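Local coordinates for protein mosquitocidal toxin (Bacillus sphaericus, PDB 2CB4) that acts as a mosquitocidal toxin, of which this part is the catalytic domain, an ADP-ribosyltransferase, at residues Leu112-Leu115 / Pro120-Phe123. The protein carries 1 engineered substitution. Numbering follows the deposited sequence.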
loop_
_atom_site.group_PDB
_atom_site.type_symbol
_atom_site.label_atom_id
_atom_site.label_comp_id
_atom_site.label_asym_id
_atom_site.label_seq_id
_atom_site.Cartn_x
_atom_site.Cartn_y
_atom_site.Cartn_z
ATOM N N LEU A 112 17.861 22.247 -26.195
ATOM C CA LEU A 112 17.227 22.483 -27.504
ATOM C C LEU A 112 15.847 21.849 -27.606
ATOM O O LEU A 112 14.948 22.437 -28.187
ATOM C CB LEU A 112 18.127 22.018 -28.659
ATOM C CG LEU A 112 19.186 23.050 -29.080
ATOM C CD1 LEU A 112 20.176 22.414 -30.053
ATOM C CD2 LEU A 112 18.566 24.325 -29.669
ATOM N N ASN A 113 15.663 20.686 -26.992
ATOM C CA ASN A 113 14.385 20.037 -27.023
ATOM C C ASN A 113 13.405 20.791 -26.161
ATOM O O ASN A 113 12.209 20.935 -26.509
ATOM C CB ASN A 113 14.482 18.598 -26.538
ATOM C CG ASN A 113 14.849 17.650 -27.629
ATOM O OD1 ASN A 113 15.067 18.036 -28.815
ATOM N ND2 ASN A 113 14.948 16.408 -27.275
ATOM N N TYR A 114 13.934 21.288 -25.042
ATOM C CA TYR A 114 13.111 22.038 -24.111
ATOM C C TYR A 114 12.497 23.266 -24.812
ATOM O O TYR A 114 11.301 23.477 -24.815
ATOM C CB TYR A 114 13.885 22.348 -22.817
ATOM C CG TYR A 114 13.299 23.475 -22.119
ATOM C CD1 TYR A 114 12.135 23.294 -21.373
ATOM C CD2 TYR A 114 13.806 24.784 -22.286
ATOM C CE1 TYR A 114 11.490 24.381 -20.802
ATOM C CE2 TYR A 114 13.180 25.853 -21.719
ATOM C CZ TYR A 114 11.997 25.633 -20.984
ATOM O OH TYR A 114 11.400 26.679 -20.347
ATOM N N LEU A 115 13.325 24.029 -25.481
ATOM C CA LEU A 115 12.888 25.223 -26.229
ATOM C C LEU A 115 12.008 24.930 -27.440
ATOM O O LEU A 115 11.110 25.682 -27.809
ATOM C CB LEU A 115 14.135 25.967 -26.738
ATOM C CG LEU A 115 15.161 26.459 -25.713
ATOM C CD1 LEU A 115 16.415 26.840 -26.514
ATOM C CD2 LEU A 115 14.541 27.688 -24.896
ATOM N N PRO A 120 9.358 18.463 -20.391
ATOM C CA PRO A 120 9.720 18.738 -18.985
ATOM C C PRO A 120 11.224 18.759 -18.793
ATOM O O PRO A 120 11.941 17.876 -19.285
ATOM C CB PRO A 120 9.124 17.553 -18.210
ATOM C CG PRO A 120 8.134 16.949 -19.141
ATOM C CD PRO A 120 8.550 17.239 -20.536
ATOM N N SER A 121 11.703 19.750 -18.046
ATOM C CA SER A 121 13.129 19.864 -17.833
ATOM C C SER A 121 13.403 20.642 -16.571
ATOM O O SER A 121 12.480 21.026 -15.856
ATOM C CB SER A 121 13.747 20.591 -19.029
ATOM O OG SER A 121 13.380 21.955 -19.036
ATOM N N ILE A 122 14.684 20.872 -16.304
ATOM C CA ILE A 122 15.138 21.640 -15.150
ATOM C C ILE A 122 15.176 23.148 -15.469
ATOM O O ILE A 122 15.567 23.953 -14.624
ATOM C CB ILE A 122 16.568 21.207 -14.726
ATOM C CG1 ILE A 122 17.582 21.433 -15.862
ATOM C CG2 ILE A 122 16.593 19.762 -14.232
ATOM C CD1 ILE A 122 19.045 21.629 -15.358
ATOM N N PHE A 123 14.784 23.526 -16.684
ATOM C CA PHE A 123 14.810 24.932 -17.091
ATOM C C PHE A 123 13.516 25.708 -16.838
ATOM O O PHE A 123 12.400 25.199 -17.013
ATOM C CB PHE A 123 15.143 25.070 -18.606
ATOM C CG PHE A 123 16.357 24.287 -19.041
ATOM C CD1 PHE A 123 17.640 24.713 -18.695
ATOM C CD2 PHE A 123 16.219 23.112 -19.796
ATOM C CE1 PHE A 123 18.758 23.951 -19.070
ATOM C CE2 PHE A 123 17.324 22.361 -20.172
ATOM C CZ PHE A 123 18.596 22.781 -19.809
#
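Y114 lays one face of its ring against F123, and S121 comes up to the same ring with its hydroxyl. It is the methylene of F123 that lies over the face: CB of F123 stands 3.9 Å from the centroid of the Y114 ring and 15° off the ring normal, a CH-pi contact. From there the phenyl group swings back alongside the root of the tyrosine and makes the shortest contact of the pair, CD2 of F123 at 3.7 Å from CG of Y114. The two rings meet obliquely, planes at 44° and centroids 5.4 Å apart. With CG anti to the backbone N (chi1 159°), the phenol of Y114 extends from the helix toward 121-123.

S121 touches the ring near its base, on the CD1 side, with OG 3.0 Å from CD1 of Y114. That oxygen is also turned back on its own chain: OG of S121 accepts the backbone N-H of F123, 3.2 Å from N and nearly straight, an ST turn. The turn ties S121 to F123, and both residues meet the tyrosine ring from one side. The phenol oxygen has its own polar partner farther along, since OH of Y114 hydrogen-bonds to OG of S125.

All three touching residues are buried. Y114 thus packs helix 111-117 against the chain that follows it, just where that chain enters strand 123-131 of the mixed sheet of the ADP-ribosyltransferase domain. Around this junction F123 also packs on I43 of helix 36-44 and on T182 and P184 at strand 180-184, the same strand that L115 of the helix touches through Q180 and T182.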